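Side-chain contacts in globin III, extracellular (Lumbricus terrestris, PDB 1X9F), which probably binds and carries oxygen on its haem, as one globin subunit of the giant extracellular erythrocruorin of the earthworm: residues D11-I14 against V15-W19; D130-A133 against L134-K137. All coordinates share one frame; numbering follows the deposited sequence.

Contact 1: D11-I14 against V15-W19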
loop_
_atom_site.group_PDB
_atom_site.type_symbol
_atom_site.label_atom_id
_atom_site.label_comp_id
_atom_site.label_asym_id
_atom_site.label_seq_id
_atom_site.Cartn_x
_atom_site.Cartn_y
_atom_site.Cartn_z
ATOM N N ASP C 11 21.442 -7.763 -18.342
ATOM C CA ASP C 11 20.653 -7.999 -19.568
ATOM C C ASP C 11 20.112 -9.421 -19.640
ATOM O O ASP C 11 18.900 -9.623 -19.756
ATOM C CB ASP C 11 21.483 -7.753 -20.834
ATOM C CG ASP C 11 21.643 -6.283 -21.170
ATOM O OD1 ASP C 11 22.593 -5.958 -21.913
ATOM O OD2 ASP C 11 20.882 -5.381 -20.756
ATOM N N HIS C 12 21.010 -10.399 -19.570
ATOM C CA HIS C 12 20.587 -11.785 -19.711
ATOM C C HIS C 12 19.772 -12.282 -18.515
ATOM O O HIS C 12 18.956 -13.188 -18.653
ATOM C CB HIS C 12 21.760 -12.713 -20.084
ATOM C CG HIS C 12 22.604 -13.159 -18.928
ATOM N ND1 HIS C 12 23.946 -12.855 -18.826
ATOM C CD2 HIS C 12 22.309 -13.924 -17.849
ATOM C CE1 HIS C 12 24.434 -13.394 -17.723
ATOM N NE2 HIS C 12 23.461 -14.045 -17.111
ATOM N N ARG C 13 19.984 -11.669 -17.354
ATOM C CA ARG C 13 19.205 -11.977 -16.167
ATOM C C ARG C 13 17.769 -11.447 -16.336
ATOM O O ARG C 13 16.815 -12.107 -15.919
ATOM C CB ARG C 13 19.898 -11.386 -14.922
ATOM C CG ARG C 13 19.235 -11.722 -13.588
ATOM C CD ARG C 13 19.678 -10.843 -12.401
ATOM N NE ARG C 13 19.333 -9.419 -12.558
ATOM C CZ ARG C 13 18.104 -8.907 -12.429
ATOM N NH1 ARG C 13 17.066 -9.689 -12.147
ATOM N NH2 ARG C 13 17.912 -7.603 -12.592
ATOM N N ILE C 14 17.628 -10.269 -16.954
ATOM C CA ILE C 14 16.311 -9.695 -17.266
ATOM C C ILE C 14 15.579 -10.597 -18.261
ATOM O O ILE C 14 14.397 -10.899 -18.084
ATOM C CB ILE C 14 16.424 -8.235 -17.825
ATOM C CG1 ILE C 14 17.112 -7.293 -16.829
ATOM C CG2 ILE C 14 15.054 -7.685 -18.224
ATOM C CD1 ILE C 14 16.305 -6.967 -15.575
ATOM N N VAL C 15 16.298 -11.035 -19.290
ATOM C CA VAL C 15 15.733 -11.902 -20.319
ATOM C C VAL C 15 15.226 -13.230 -19.737
ATOM O O VAL C 15 14.109 -13.652 -20.038
ATOM C CB VAL C 15 16.736 -12.113 -21.495
ATOM C CG1 VAL C 15 16.327 -13.282 -22.382
ATOM C CG2 VAL C 15 16.852 -10.836 -22.326
ATOM N N GLN C 16 16.037 -13.859 -18.889
ATOM C CA GLN C 16 15.699 -15.155 -18.285
ATOM C C GLN C 16 14.480 -15.095 -17.379
ATOM O O GLN C 16 13.624 -15.982 -17.414
ATOM C CB GLN C 16 16.885 -15.706 -17.501
ATOM C CG GLN C 16 18.013 -16.153 -18.393
ATOM C CD GLN C 16 19.180 -16.745 -17.633
ATOM O OE1 GLN C 16 19.633 -16.194 -16.626
ATOM N NE2 GLN C 16 19.692 -17.863 -18.132
ATOM N N LYS C 17 14.424 -14.042 -16.570
ATOM C CA LYS C 17 13.322 -13.800 -15.659
ATOM C C LYS C 17 12.041 -13.568 -16.450
ATOM O O LYS C 17 10.987 -14.123 -16.118
ATOM C CB LYS C 17 13.640 -12.584 -14.785
ATOM C CG LYS C 17 12.593 -12.280 -13.729
ATOM C CD LYS C 17 12.827 -10.923 -13.084
ATOM C CE LYS C 17 13.964 -10.961 -12.067
ATOM N NZ LYS C 17 14.211 -9.612 -11.481
ATOM N N GLN C 18 12.138 -12.765 -17.505
ATOM C CA GLN C 18 10.964 -12.437 -18.306
ATOM C C GLN C 18 10.438 -13.620 -19.109
ATOM O O GLN C 18 9.229 -13.829 -19.191
ATOM C CB GLN C 18 11.238 -11.231 -19.202
ATOM C CG GLN C 18 11.240 -9.932 -18.419
ATOM C CD GLN C 18 11.651 -8.720 -19.233
ATOM O OE1 GLN C 18 11.587 -7.597 -18.737
ATOM N NE2 GLN C 18 12.077 -8.932 -20.469
ATOM N N TRP C 19 11.350 -14.390 -19.687
ATOM C CA TRP C 19 11.003 -15.587 -20.443
ATOM C C TRP C 19 10.317 -16.624 -19.562
ATOM O O TRP C 19 9.342 -17.258 -19.969
ATOM C CB TRP C 19 12.287 -16.161 -21.013
ATOM C CG TRP C 19 12.191 -17.436 -21.775
ATOM C CD1 TRP C 19 12.666 -18.648 -21.380
ATOM C CD2 TRP C 19 11.656 -17.623 -23.094
ATOM N NE1 TRP C 19 12.455 -19.585 -22.368
ATOM C CE2 TRP C 19 11.840 -18.982 -23.432
ATOM C CE3 TRP C 19 11.039 -16.778 -24.029
ATOM C CZ2 TRP C 19 11.416 -19.518 -24.650
ATOM C CZ3 TRP C 19 10.623 -17.309 -25.241
ATOM C CH2 TRP C 19 10.813 -18.667 -25.540
#

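Contact 2: D130-A133 against L134-K137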
loop_
_atom_site.group_PDB
_atom_site.type_symbol
_atom_site.label_atom_id
_atom_site.label_comp_id
_atom_site.label_asym_id
_atom_site.label_seq_id
_atom_site.Cartn_x
_atom_site.Cartn_y
_atom_site.Cartn_z
ATOM N N ASP C 130 5.769 -8.136 -19.450
ATOM C CA ASP C 130 6.989 -7.519 -18.964
ATOM C C ASP C 130 8.129 -7.793 -19.943
ATOM O O ASP C 130 8.582 -8.932 -20.071
ATOM C CB ASP C 130 7.316 -8.056 -17.573
ATOM C CG ASP C 130 8.357 -7.226 -16.856
ATOM O OD1 ASP C 130 9.046 -7.785 -15.977
ATOM O OD2 ASP C 130 8.566 -6.015 -17.095
ATOM N N TYR C 131 8.588 -6.758 -20.641
ATOM C CA TYR C 131 9.517 -6.965 -21.744
ATOM C C TYR C 131 10.475 -5.806 -21.891
ATOM O O TYR C 131 10.083 -4.736 -22.345
ATOM C CB TYR C 131 8.732 -7.156 -23.051
ATOM C CG TYR C 131 9.570 -7.386 -24.300
ATOM C CD1 TYR C 131 10.103 -8.645 -24.579
ATOM C CD2 TYR C 131 9.802 -6.355 -25.219
ATOM C CE1 TYR C 131 10.857 -8.873 -25.726
ATOM C CE2 TYR C 131 10.561 -6.578 -26.375
ATOM C CZ TYR C 131 11.084 -7.842 -26.615
ATOM O OH TYR C 131 11.835 -8.101 -27.738
ATOM N N ASP C 132 11.730 -6.012 -21.510
ATOM C CA ASP C 132 12.756 -5.012 -21.769
ATOM C C ASP C 132 13.210 -5.175 -23.205
ATOM O O ASP C 132 13.913 -6.138 -23.532
ATOM C CB ASP C 132 13.947 -5.179 -20.827
ATOM C CG ASP C 132 14.942 -4.036 -20.948
ATOM O OD1 ASP C 132 14.948 -3.172 -20.041
ATOM O OD2 ASP C 132 15.737 -3.898 -21.909
ATOM N N ALA C 133 12.814 -4.243 -24.065
ATOM C CA ALA C 133 13.137 -4.364 -25.482
ATOM C C ALA C 133 14.634 -4.360 -25.750
ATOM O O ALA C 133 15.099 -5.078 -26.632
ATOM C CB ALA C 133 12.437 -3.287 -26.310
ATOM N N LEU C 134 15.383 -3.568 -24.986
ATOM C CA LEU C 134 16.823 -3.433 -25.210
ATOM C C LEU C 134 17.592 -4.699 -24.852
ATOM O O LEU C 134 18.462 -5.132 -25.610
ATOM C CB LEU C 134 17.390 -2.217 -24.464
ATOM C CG LEU C 134 16.893 -0.852 -24.958
ATOM C CD1 LEU C 134 17.477 0.278 -24.140
ATOM C CD2 LEU C 134 17.181 -0.628 -26.440
ATOM N N ALA C 135 17.255 -5.292 -23.709
ATOM C CA ALA C 135 17.901 -6.518 -23.247
ATOM C C ALA C 135 17.621 -7.705 -24.172
ATOM O O ALA C 135 18.531 -8.473 -24.495
ATOM C CB ALA C 135 17.474 -6.835 -21.825
ATOM N N TRP C 136 16.368 -7.850 -24.594
ATOM C CA TRP C 136 16.002 -8.930 -25.497
ATOM C C TRP C 136 16.674 -8.743 -26.838
ATOM O O TRP C 136 17.235 -9.691 -27.378
ATOM C CB TRP C 136 14.491 -9.016 -25.666
ATOM C CG TRP C 136 13.855 -9.805 -24.588
ATOM C CD1 TRP C 136 13.369 -9.331 -23.411
ATOM C CD2 TRP C 136 13.648 -11.220 -24.567
ATOM N NE1 TRP C 136 12.860 -10.361 -22.659
ATOM C CE2 TRP C 136 13.021 -11.534 -23.345
ATOM C CE3 TRP C 136 13.926 -12.261 -25.460
ATOM C CZ2 TRP C 136 12.666 -12.834 -22.994
ATOM C CZ3 TRP C 136 13.573 -13.550 -25.112
ATOM C CH2 TRP C 136 12.949 -13.825 -23.891
ATOM N N LYS C 137 16.638 -7.519 -27.361
ATOM C CA LYS C 137 17.262 -7.218 -28.650
ATOM C C LYS C 137 18.725 -7.671 -28.721
ATOM O O LYS C 137 19.108 -8.393 -29.646
ATOM C CB LYS C 137 17.144 -5.732 -28.993
ATOM C CG LYS C 137 17.613 -5.406 -30.399
ATOM C CD LYS C 137 17.538 -3.920 -30.707
ATOM C CE LYS C 137 18.144 -3.624 -32.075
ATOM N NZ LYS C 137 17.604 -4.516 -33.159
#

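Contact 1: D11-I14 against V15-W19
Asp11 meets Val15 one helical turn on: its carbonyl O takes the N-H of Val15 at 3.0 Å, and the CG2 methyl of Val15 rests near the same oxygen. Asp11 OD1 turns back to Ser8 N, and OD2 bonds the backbone of another protein chain.

His12 O receives Gln16 N, also at 3.0 Å, and the two side chains run alongside each other. The OE1 of Gln16 comes to the edge of the imidazole, 3.7 Å from His12 CD2, with the amide plane at 90° to the ring. This is a van der Waals approach to a ring carbon; the nitrogens are held by others, His12 NE2 by Asp86 OD2 and Gln16 NE2 by the carbonyl O of Ile82. Helix 9-20 is the A helix of the globin fold, and these bonds fix it to the end of the E helix and the turn beyond.

Arg13 O accepts Lys17 N at 3.1 Å. The Arg13 chain bends at chi3 (63°), bringing NE to Glu10 in a salt bridge, while the guanidinium edge faces the like-charged amine of Lys17, at a spacing that is doubtful at this resolution.

Ile14 O takes Gln18 N at 3.0 Å, and the CG2 methyl of Ile14 lies alongside the Gln18 side chain.

Contact 2: D130-A133 against L134-K137
The N-terminal cap of helix 133-148, the globin H helix, is built by Asp132, whose carboxylate curls over the first turn to Ala135. With CG anti to the backbone N (chi1 -172°), OD2 reaches Ala135 N at 2.7 Å, a capping bond received on the anti side of the carboxylate. Outside the two segments, a basic side chain of another protein's chain pairs with this same OD2 in a salt bridge. The regular helical bonds start at once: Trp136 N gives to Asp132 O at 3.2 Å in a nearly straight bond, and Lys137 N gives to Ala133 O at 3.0 Å.

Just ahead of the cap, Tyr131 leans over Trp136 in an offset stack on its five-membered ring, the centroids 4.5 Å apart and the planes inclined by 22°. Tyr131 CE1 does the touching, over one face near CG and CD1 of the indole, while Tyr131 OH lies 3.5 Å from Trp136 CB. A serine in place of Tyr131 would probably leave that indole face without its aromatic partner and open a gap toward Leu124 and Pro125 of helix 110-127. The negative carboxylate at the cap probably offsets the positive end of the helix dipole while answering the charge across the subunit interface.

Contact 1 lies on the A helix and contact 2 at the start of the H helix, and the two meet directly, their centres about 8 Å apart. Val15 O approaches Trp136 CZ2 at 3.4 Å, Ile14 packs on Asp132, and the side chain of Gln18 reaches Asp130. Asp11 touches Ala135 farther along the same seam, which the Cys7-Cys139 disulfide ties covalently. The carbon monoxide pocket is lined by Leu40, Phe54, His70 and Ile74, none in these contacts; the side chains of Val15 and Trp136 lie about 12 Å and 9 Å from a bound haem. Both contacts border other protein chains: Asp11 and Ile14 in contact 1, Asp132 to Leu134 in contact 2, where Asp130 also packs on His122 of haemoglobin chain d1.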